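Local atomic coordinates of acyl-CoA thioesterase II TesB2 (Mycobacterium marinum, PDB entry 3U0A), a protein that probably hydrolyses fatty acyl-CoA thioesters to free fatty acids and coenzyme A, as a member of the C/M/P thioester hydrolase family. Residues A6-L11 against P181-P186; N19-S24 against V50-P55; S45-V50 against H189-A194; M196-L201 against H223-M228. All blocks are in the same frame, centred on the assembly; numbering follows the deposited sequence.

Contact 1 of 4, residues A6-L11 against P181-P186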
# COMPACT_ATOMS: atom_id res chain seq x y z
N ALA A 6 -24.08 -13.54 4.42
CA ALA A 6 -23.25 -13.16 5.58
C ALA A 6 -22.57 -11.79 5.38
O ALA A 6 -22.53 -10.96 6.32
CB ALA A 6 -22.23 -14.25 5.90
N ILE A 7 -22.06 -11.51 4.18
CA ILE A 7 -21.27 -10.27 3.92
C ILE A 7 -21.92 -8.96 4.43
O ILE A 7 -21.23 -8.02 4.81
CB ILE A 7 -20.93 -10.14 2.41
CG1 ILE A 7 -19.74 -9.21 2.16
CG2 ILE A 7 -22.14 -9.67 1.63
CD1 ILE A 7 -18.46 -9.65 2.84
N GLU A 8 -23.25 -8.91 4.45
CA GLU A 8 -24.02 -7.74 4.90
C GLU A 8 -23.94 -7.52 6.39
O GLU A 8 -24.19 -6.40 6.89
CB GLU A 8 -25.49 -7.92 4.49
CG GLU A 8 -25.71 -7.82 2.99
CD GLU A 8 -26.43 -9.01 2.40
OE1 GLU A 8 -25.84 -10.15 2.41
OE2 GLU A 8 -27.57 -8.79 1.89
N GLU A 9 -23.60 -8.57 7.11
CA GLU A 9 -23.40 -8.45 8.55
C GLU A 9 -22.15 -7.65 8.89
O GLU A 9 -22.04 -7.14 10.01
CB GLU A 9 -23.34 -9.83 9.23
N ILE A 10 -21.22 -7.49 7.94
CA ILE A 10 -20.06 -6.64 8.19
C ILE A 10 -20.52 -5.22 8.47
O ILE A 10 -19.91 -4.51 9.22
CB ILE A 10 -19.04 -6.66 7.04
CG1 ILE A 10 -18.38 -8.01 6.97
CG2 ILE A 10 -17.94 -5.64 7.25
CD1 ILE A 10 -16.95 -7.92 6.55
N LEU A 11 -21.62 -4.83 7.86
CA LEU A 11 -22.13 -3.48 7.99
C LEU A 11 -22.91 -3.26 9.29
O LEU A 11 -23.13 -2.13 9.68
CB LEU A 11 -22.99 -3.12 6.77
CG LEU A 11 -22.23 -2.42 5.63
CD1 LEU A 11 -21.01 -3.18 5.12
CD2 LEU A 11 -23.22 -2.17 4.51
N PRO A 181 -28.02 -11.37 -5.59
CA PRO A 181 -27.98 -9.92 -5.76
C PRO A 181 -27.84 -9.27 -4.41
O PRO A 181 -28.37 -9.80 -3.43
CB PRO A 181 -29.34 -9.57 -6.38
CG PRO A 181 -29.90 -10.85 -6.89
CD PRO A 181 -29.32 -11.93 -6.00
N LEU A 182 -27.15 -8.13 -4.40
CA LEU A 182 -26.85 -7.39 -3.20
C LEU A 182 -27.62 -6.08 -3.19
O LEU A 182 -27.98 -5.56 -4.23
CB LEU A 182 -25.34 -7.06 -3.19
CG LEU A 182 -24.37 -8.25 -3.10
CD1 LEU A 182 -22.98 -7.94 -3.60
CD2 LEU A 182 -24.34 -8.74 -1.66
N PRO A 183 -27.82 -5.51 -2.02
CA PRO A 183 -28.29 -4.13 -1.95
C PRO A 183 -27.41 -3.17 -2.75
O PRO A 183 -26.21 -3.46 -3.01
CB PRO A 183 -28.17 -3.79 -0.47
CG PRO A 183 -28.18 -5.10 0.24
CD PRO A 183 -27.64 -6.13 -0.70
N ASP A 184 -28.01 -2.02 -3.11
CA ASP A 184 -27.30 -0.95 -3.84
C ASP A 184 -26.58 0.05 -2.90
O ASP A 184 -26.77 1.26 -3.02
CB ASP A 184 -28.29 -0.16 -4.71
CG ASP A 184 -28.96 -1.02 -5.74
OD1 ASP A 184 -28.43 -2.14 -5.96
OD2 ASP A 184 -30.01 -0.60 -6.31
N ASP A 185 -25.79 -0.46 -1.97
CA ASP A 185 -25.03 0.38 -1.06
C ASP A 185 -23.54 0.24 -1.39
O ASP A 185 -22.93 -0.79 -1.13
CB ASP A 185 -25.33 -0.03 0.39
CG ASP A 185 -24.49 0.68 1.39
OD1 ASP A 185 -23.80 1.66 1.06
OD2 ASP A 185 -24.49 0.25 2.54
N PRO A 186 -22.94 1.29 -1.98
CA PRO A 186 -21.60 1.10 -2.47
C PRO A 186 -20.62 0.67 -1.40
O PRO A 186 -19.64 -0.01 -1.72
CB PRO A 186 -21.23 2.48 -3.01
CG PRO A 186 -22.50 3.08 -3.41
CD PRO A 186 -23.50 2.59 -2.39

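Contact 2 of 4, residues N19-S24 against V50-P55. With NA (sodium ion), chain G.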
# COMPACT_ATOMS: atom_id res chain seq x y z
N ASN A 19 -17.83 8.06 17.86
CA ASN A 19 -16.53 7.51 17.55
C ASN A 19 -16.19 6.18 18.23
O ASN A 19 -15.04 5.81 18.24
CB ASN A 19 -15.40 8.51 17.84
CG ASN A 19 -15.50 9.79 17.01
OD1 ASN A 19 -15.93 9.77 15.87
ND2 ASN A 19 -15.07 10.88 17.57
N ILE A 20 -17.18 5.49 18.83
CA ILE A 20 -16.98 4.15 19.43
C ILE A 20 -18.08 3.26 18.90
O ILE A 20 -19.23 3.57 19.05
CB ILE A 20 -17.02 4.17 21.00
CG1 ILE A 20 -16.14 5.30 21.58
CG2 ILE A 20 -16.67 2.79 21.57
CD1 ILE A 20 -15.95 5.30 23.10
N TYR A 21 -17.70 2.15 18.28
CA TYR A 21 -18.65 1.19 17.68
C TYR A 21 -18.29 -0.22 18.16
O TYR A 21 -17.20 -0.45 18.66
CB TYR A 21 -18.60 1.30 16.15
CG TYR A 21 -19.04 2.66 15.60
CD1 TYR A 21 -20.34 2.88 15.21
CD2 TYR A 21 -18.15 3.71 15.48
CE1 TYR A 21 -20.75 4.10 14.71
CE2 TYR A 21 -18.55 4.94 15.00
CZ TYR A 21 -19.84 5.14 14.60
OH TYR A 21 -20.24 6.38 14.13
N ARG A 22 -19.21 -1.16 18.04
CA ARG A 22 -18.96 -2.52 18.48
C ARG A 22 -19.53 -3.46 17.46
O ARG A 22 -20.67 -3.27 17.03
CB ARG A 22 -19.60 -2.82 19.84
CG ARG A 22 -19.45 -4.27 20.26
CD ARG A 22 -19.60 -4.52 21.75
NE ARG A 22 -20.96 -4.31 22.21
CZ ARG A 22 -21.31 -4.22 23.48
NH1 ARG A 22 -22.56 -4.01 23.80
NH2 ARG A 22 -20.40 -4.32 24.44
N GLY A 23 -18.72 -4.44 17.06
CA GLY A 23 -19.14 -5.53 16.20
C GLY A 23 -19.41 -6.77 17.04
O GLY A 23 -18.68 -7.07 17.99
N SER A 24 -20.47 -7.50 16.72
CA SER A 24 -20.84 -8.61 17.55
C SER A 24 -20.04 -9.86 17.18
O SER A 24 -19.57 -10.01 16.05
CB SER A 24 -22.35 -8.89 17.46
OG SER A 24 -22.74 -9.04 16.11
N VAL A 50 -16.46 4.87 8.18
CA VAL A 50 -17.42 5.39 7.24
C VAL A 50 -18.62 6.09 7.95
O VAL A 50 -19.20 7.07 7.45
CB VAL A 50 -17.90 4.25 6.31
CG1 VAL A 50 -19.09 4.67 5.47
CG2 VAL A 50 -16.77 3.81 5.42
N ARG A 51 -18.95 5.61 9.15
CA ARG A 51 -20.08 6.16 9.90
C ARG A 51 -19.83 7.53 10.52
O ARG A 51 -20.77 8.25 10.86
CB ARG A 51 -20.56 5.14 10.93
CG ARG A 51 -21.36 4.10 10.18
CD ARG A 51 -22.10 3.10 11.02
NE ARG A 51 -22.94 3.67 12.07
CZ ARG A 51 -23.74 2.92 12.84
NH1 ARG A 51 -24.51 3.50 13.79
NH2 ARG A 51 -23.78 1.58 12.64
N THR A 52 -18.55 7.90 10.61
CA THR A 52 -18.10 9.17 11.15
C THR A 52 -17.76 10.15 10.04
O THR A 52 -17.30 11.26 10.31
CB THR A 52 -16.82 9.00 12.03
OG1 THR A 52 -15.69 8.74 11.20
CG2 THR A 52 -17.00 7.88 13.01
N VAL A 53 -18.00 9.75 8.80
CA VAL A 53 -17.68 10.59 7.63
C VAL A 53 -18.93 11.09 6.95
O VAL A 53 -19.82 10.33 6.67
CB VAL A 53 -16.76 9.84 6.63
CG1 VAL A 53 -16.52 10.65 5.37
CG2 VAL A 53 -15.46 9.48 7.33
N ASP A 54 -18.99 12.40 6.74
CA ASP A 54 -19.92 13.02 5.80
C ASP A 54 -20.00 12.23 4.48
O ASP A 54 -19.00 12.04 3.81
CB ASP A 54 -19.44 14.44 5.52
CG ASP A 54 -20.45 15.24 4.68
OD1 ASP A 54 -20.97 14.71 3.67
OD2 ASP A 54 -20.71 16.42 5.07
N PRO A 55 -21.21 11.77 4.10
CA PRO A 55 -21.31 10.88 2.94
C PRO A 55 -21.05 11.54 1.60
O PRO A 55 -20.88 10.81 0.61
CB PRO A 55 -22.74 10.31 3.01
CG PRO A 55 -23.45 11.06 4.07
CD PRO A 55 -22.48 11.90 4.84
NA NA G . -19.81 8.19 4.99
O HOH W 1 -18.49 7.63 3.06

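Contact 3 of 4, residues S45-V50 against H189-A194. With NA (sodium ion), chain G.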
# COMPACT_ATOMS: atom_id res chain seq x y z
N SER A 45 -13.77 -2.44 10.86
CA SER A 45 -12.97 -1.26 11.14
C SER A 45 -13.23 -0.15 10.11
O SER A 45 -13.34 1.00 10.48
CB SER A 45 -11.48 -1.60 11.18
OG SER A 45 -11.21 -2.63 12.08
N LEU A 46 -13.33 -0.51 8.83
CA LEU A 46 -13.63 0.50 7.79
C LEU A 46 -15.04 1.06 7.92
O LEU A 46 -15.26 2.27 7.81
CB LEU A 46 -13.43 -0.05 6.38
CG LEU A 46 -13.84 0.87 5.23
CD1 LEU A 46 -12.99 2.11 5.14
CD2 LEU A 46 -13.80 0.15 3.91
N VAL A 47 -16.00 0.16 8.17
CA VAL A 47 -17.38 0.56 8.29
C VAL A 47 -17.52 1.57 9.41
O VAL A 47 -18.26 2.54 9.28
CB VAL A 47 -18.31 -0.64 8.51
CG1 VAL A 47 -19.74 -0.19 8.84
CG2 VAL A 47 -18.28 -1.51 7.29
N SER A 48 -16.77 1.36 10.49
CA SER A 48 -16.71 2.32 11.60
C SER A 48 -16.19 3.69 11.19
O SER A 48 -16.64 4.73 11.70
CB SER A 48 -15.78 1.78 12.67
OG SER A 48 -16.49 0.95 13.55
N ALA A 49 -15.18 3.68 10.34
CA ALA A 49 -14.63 4.89 9.81
C ALA A 49 -15.74 5.62 9.01
O ALA A 49 -15.93 6.81 9.19
CB ALA A 49 -13.41 4.57 8.95
N VAL A 50 -16.46 4.87 8.18
CA VAL A 50 -17.42 5.39 7.24
C VAL A 50 -18.62 6.09 7.95
O VAL A 50 -19.20 7.07 7.45
CB VAL A 50 -17.90 4.25 6.31
CG1 VAL A 50 -19.09 4.67 5.47
CG2 VAL A 50 -16.77 3.81 5.42
N HIS A 189 -20.40 -2.96 -1.21
CA HIS A 189 -19.68 -3.53 -2.31
C HIS A 189 -18.20 -3.43 -2.06
O HIS A 189 -17.50 -4.41 -2.23
CB HIS A 189 -20.12 -2.90 -3.65
CG HIS A 189 -21.52 -3.31 -4.06
ND1 HIS A 189 -21.76 -4.20 -5.01
CD2 HIS A 189 -22.76 -2.95 -3.54
CE1 HIS A 189 -23.07 -4.41 -5.10
NE2 HIS A 189 -23.68 -3.62 -4.21
N ILE A 190 -17.74 -2.27 -1.61
CA ILE A 190 -16.34 -2.05 -1.26
C ILE A 190 -15.88 -3.10 -0.22
O ILE A 190 -14.88 -3.77 -0.42
CB ILE A 190 -16.09 -0.57 -0.83
CG1 ILE A 190 -16.25 0.37 -2.03
CG2 ILE A 190 -14.68 -0.36 -0.33
CD1 ILE A 190 -16.66 1.79 -1.63
N CYS A 191 -16.67 -3.27 0.85
CA CYS A 191 -16.41 -4.28 1.87
C CYS A 191 -16.40 -5.70 1.31
O CYS A 191 -15.56 -6.51 1.67
CB CYS A 191 -17.42 -4.17 3.01
SG CYS A 191 -17.19 -2.73 4.09
N ALA A 192 -17.33 -5.99 0.42
CA ALA A 192 -17.38 -7.29 -0.22
C ALA A 192 -16.05 -7.56 -0.94
O ALA A 192 -15.45 -8.60 -0.74
CB ALA A 192 -18.57 -7.36 -1.19
N LEU A 193 -15.60 -6.60 -1.74
CA LEU A 193 -14.36 -6.74 -2.51
C LEU A 193 -13.13 -6.81 -1.58
O LEU A 193 -12.21 -7.61 -1.82
CB LEU A 193 -14.21 -5.60 -3.53
CG LEU A 193 -12.91 -5.52 -4.35
CD1 LEU A 193 -13.15 -4.81 -5.65
CD2 LEU A 193 -11.80 -4.82 -3.59
N ALA A 194 -13.13 -5.97 -0.54
CA ALA A 194 -12.01 -5.91 0.38
C ALA A 194 -11.94 -7.22 1.19
O ALA A 194 -10.85 -7.75 1.45
CB ALA A 194 -12.13 -4.70 1.31
NA NA G . -19.81 8.19 4.99
O HOH W 1 -18.49 7.63 3.06

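Contact 4 of 4, residues M196-L201 against H223-M228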
# COMPACT_ATOMS: atom_id res chain seq x y z
N MET A 196 -13.14 -10.31 0.13
CA MET A 196 -12.66 -11.40 -0.74
C MET A 196 -11.18 -11.32 -1.03
O MET A 196 -10.52 -12.36 -1.11
CB MET A 196 -13.44 -11.49 -2.03
CG MET A 196 -14.83 -12.07 -1.83
SD MET A 196 -14.80 -13.85 -1.60
CE MET A 196 -14.32 -14.43 -3.24
N SER A 197 -10.64 -10.10 -1.16
CA SER A 197 -9.18 -9.92 -1.33
C SER A 197 -8.44 -10.39 -0.06
O SER A 197 -7.50 -11.17 -0.13
CB SER A 197 -8.80 -8.47 -1.67
OG SER A 197 -7.40 -8.24 -1.55
N ASP A 198 -8.90 -9.95 1.09
CA ASP A 198 -8.32 -10.47 2.31
C ASP A 198 -8.34 -12.01 2.43
O ASP A 198 -7.51 -12.56 3.14
CB ASP A 198 -8.95 -9.80 3.55
CG ASP A 198 -8.41 -8.39 3.78
OD1 ASP A 198 -7.34 -8.06 3.22
OD2 ASP A 198 -9.05 -7.61 4.52
N LEU A 199 -9.28 -12.69 1.74
CA LEU A 199 -9.35 -14.17 1.75
C LEU A 199 -8.50 -14.79 0.69
O LEU A 199 -8.12 -15.93 0.84
CB LEU A 199 -10.77 -14.71 1.55
CG LEU A 199 -11.82 -14.29 2.56
CD1 LEU A 199 -13.10 -15.10 2.44
CD2 LEU A 199 -11.29 -14.35 3.99
N THR A 200 -8.22 -14.07 -0.40
CA THR A 200 -7.66 -14.71 -1.61
C THR A 200 -6.33 -14.24 -2.13
O THR A 200 -5.68 -15.00 -2.77
CB THR A 200 -8.63 -14.60 -2.79
OG1 THR A 200 -8.76 -13.22 -3.17
CG2 THR A 200 -9.97 -15.16 -2.40
N LEU A 201 -5.93 -13.00 -1.90
CA LEU A 201 -4.68 -12.52 -2.51
C LEU A 201 -3.41 -13.22 -2.06
O LEU A 201 -2.63 -13.57 -2.89
CB LEU A 201 -4.48 -11.02 -2.34
CG LEU A 201 -3.30 -10.38 -3.07
CD1 LEU A 201 -3.37 -10.57 -4.58
CD2 LEU A 201 -3.32 -8.89 -2.74
N HIS A 223 -2.58 -4.82 4.78
CA HIS A 223 -3.13 -4.61 3.47
C HIS A 223 -3.23 -3.12 3.21
O HIS A 223 -3.30 -2.30 4.14
CB HIS A 223 -4.47 -5.38 3.23
CG HIS A 223 -5.66 -4.88 4.04
ND1 HIS A 223 -6.78 -5.58 4.14
CD2 HIS A 223 -5.87 -3.71 4.76
CE1 HIS A 223 -7.68 -4.89 4.89
NE2 HIS A 223 -7.11 -3.76 5.27
N ALA A 224 -3.20 -2.79 1.92
CA ALA A 224 -3.32 -1.43 1.41
C ALA A 224 -4.20 -1.54 0.20
O ALA A 224 -3.95 -2.41 -0.63
CB ALA A 224 -1.94 -0.86 1.02
N MET A 225 -5.21 -0.68 0.10
CA MET A 225 -6.19 -0.74 -1.01
C MET A 225 -6.55 0.63 -1.55
O MET A 225 -6.49 1.63 -0.83
CB MET A 225 -7.46 -1.45 -0.57
CG MET A 225 -7.25 -2.86 -0.07
SD MET A 225 -8.77 -3.65 0.47
CE MET A 225 -8.07 -5.17 1.16
N TRP A 226 -6.91 0.67 -2.83
CA TRP A 226 -7.29 1.91 -3.49
C TRP A 226 -8.49 1.65 -4.30
O TRP A 226 -8.47 0.80 -5.17
CB TRP A 226 -6.13 2.43 -4.35
CG TRP A 226 -4.88 2.79 -3.54
CD1 TRP A 226 -4.54 4.02 -3.02
CD2 TRP A 226 -3.79 1.92 -3.17
NE1 TRP A 226 -3.35 3.97 -2.36
CE2 TRP A 226 -2.86 2.74 -2.39
CE3 TRP A 226 -3.49 0.59 -3.38
CZ2 TRP A 226 -1.69 2.22 -1.88
CZ3 TRP A 226 -2.30 0.08 -2.85
CH2 TRP A 226 -1.43 0.88 -2.12
N PHE A 227 -9.56 2.39 -4.03
CA PHE A 227 -10.86 2.12 -4.64
C PHE A 227 -11.12 3.19 -5.66
O PHE A 227 -11.45 4.30 -5.31
CB PHE A 227 -11.95 2.11 -3.57
CG PHE A 227 -11.64 1.19 -2.44
CD1 PHE A 227 -11.63 -0.18 -2.64
CD2 PHE A 227 -11.29 1.68 -1.20
CE1 PHE A 227 -11.31 -1.04 -1.60
CE2 PHE A 227 -10.98 0.82 -0.17
CZ PHE A 227 -10.99 -0.54 -0.37
N MET A 228 -10.92 2.84 -6.92
CA MET A 228 -10.86 3.85 -7.99
C MET A 228 -12.21 4.14 -8.71
O MET A 228 -12.51 5.28 -8.99
CB MET A 228 -9.82 3.44 -9.03
CG MET A 228 -8.36 3.64 -8.64
SD MET A 228 -7.37 2.12 -8.41
CE MET A 228 -7.87 1.07 -9.76

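Contact 1 of 4, residues A6-L11 against P181-P186
Ile7, Glu8 and Leu11 meet Leu182, Pro183 and Asp185 where the N-terminal segment lies against the loop that leads into helix 186-200. The protein has a double-hotdog fold, and this loop joins strand 171-178 to the second of its long helices. No hydrogen bond spans the two segments. Leu182 can be followed outward. From CB the chain turns beside its own backbone N and away from the carbonyl carbon (chi1 -65°). At CG it forks. CD1 takes the side of His189 on the helix. CD2 reaches across to the N-terminal segment and lies 4.1 Å from Ile7 CG2, the two side chains meeting at about a right angle. Ile7 CG1 packs against Ala192 of helix 186-200, and the side chain also touches Tyr195 there. Next along, the Glu8 chain bends at chi2 (126°), and its carboxylate comes beside the proline ring, with Glu8 OE2 3.7 Å from Pro183 CD. Leu188 of helix 186-200 touches Glu8, Pro183 and Leu11. Asp185 is the N-cap of helix 186-200, with OD1 accepting from Val187 N. The second carboxylate oxygen of Asp185 faces the incoming Leu11, whose other methyl packs on Val47 of helix 34-51. Leu11 CD2 stops 3.4 Å from Asp185 OD2.

Contact 2 of 4, residues N19-S24 against V50-P55
Tyr21 and Arg51 make the broadest van der Waals contact here. The phenol reaches over the base of the arginine, with Tyr21 OH 3.4 Å from Arg51 CB. The arginine bends at chi3 (51°) and brings its guanidinium back to the ring. Tyr21 CE1 then sits over one guanidinium face, offset toward its rim, with CE1 3.5 Å from Arg51 NE. The two planes are 66° apart, so they do not stack flat, and NH1 lies at the ring's edge. Thr52 adds a methyl on the ring's edge, its CG2 3.7 Å from Tyr21 OH. The same methyl is 3.6 Å from Asn19 OD1. Together these contacts set strand 20-23, and Asn19 just before it, against the last turn of helix 34-51, the long helix of the first hotdog unit, and the residue that follows it.

Polar groups turn to partners outside the pair. Asn19 OD1 bonds to Arg82 NE, Arg51 NH2 to Leu13 O, and Thr52 OG1 to Ala49 O in the last helical turn. Metal binding falls to the backbone. A sodium ion is held by Val50 O at 2.8 Å, by Val53 O at 2.7 Å and by a water at 2.4 Å.

Contact 3 of 4, residues S45-V50 against H189-A194
Val47 and Cys191 form the tightest touch between the two long helices, with Val47 CG2 3.6 Å from Cys191 SG. The thiol turns away from its own carbonyl carbon and lies beside the backbone N (chi1 -73°), which aims it at the valine methyl. Leu46 adds looser packing from the neighbouring position. Its CD2 is 4.4 Å from Ile190 CG2 and 4.5 Å from Cys191 SG, so this one methyl touches two successive residues of the other helix. Every cross-contact is apolar, and no hydrogen bond links the segments.

The next shell is backbone. Leu46 O accepts from Val50 N at 2.9 Å, and Ile190 O accepts from Ala194 N at 2.8 Å. These regular helical bonds belong to the turns that carry Leu46 and Ile190. Around them, Leu46 also touches Met106. His189, on another side of its helix, is held at both ring nitrogens: NE2 bonds to Pro183 O and ND1 to Ala233 N. This ties the start of helix 186-200 to nearby loops.

The segments run nearly antiparallel, at 157°, with their axes 11.1 Å apart. Helix 34-51 belongs to the N-terminal hotdog half and helix 186-200 to the C-terminal one, so the contact joins the two halves of the double hotdog. Away from this seam, Ser45, Ser48 and Ala49 pack down on strands 76-85, 89-98 and 101-111, while Leu193 rests on Phe231.

Contact 4 of 4, residues M196-L201 against H223-M228
Asp198 and His223 meet edge to edge, their carboxylate and imidazole planes only 12° apart. His223 ND1 donates to Asp198 OD1 at 2.7 Å with an almost straight N-H...O angle of 172°. The oxygen uses its syn lone pair and lies close to the ring plane, a geometry consistent with the bond holding the two groups nearly coplanar. The histidine ring sits between its own backbone N and carbonyl carbon (chi1 68°), which brings ND1 round to the helix. Phe66 meets this ring edge-to-face.

Met225, two residues further along the strand, points the same way. Its chain is extended beyond CG and ends with CE 3.6 Å from Asp198 OD1. The same methyl is 4.1 Å from Ser197 OG, which is hydrogen-bonded to Tyr239 OH. The carboxylate thus has a hydrogen-bond donor and an apolar methyl at one oxygen, in a buried setting.

The pair joins the C-terminal part of helix 186-200 to strand 217-227 in the second hotdog unit. Asp198 also packs on Gln270 of strand 264-275 and on Ala42 of helix 34-51. Trp226, on the same strand as His223, bonds through NE1 to Asp222 OD2 of the second subunit.

Overall arrangement
Contacts 3 and 4 are buried, while contacts 1 and 2 lie further out and are partly exposed. Helix 186-200 serves contacts 3 and 4, and the loop that starts it serves contact 1. Helix 34-51 serves contacts 2 and 3, which share Val50 and the sodium ion. Chemistry changes with place. Contact 3 is purely apolar between helices. Contact 4, the most central, holds a polar pair linked by a hydrogen bond. Contact 2 sets an aromatic ring against a guanidinium, and contact 1 mixes methyls with carboxylates. Contact 3 touches all three others, whereas contacts 1, 2 and 4 do not touch one another.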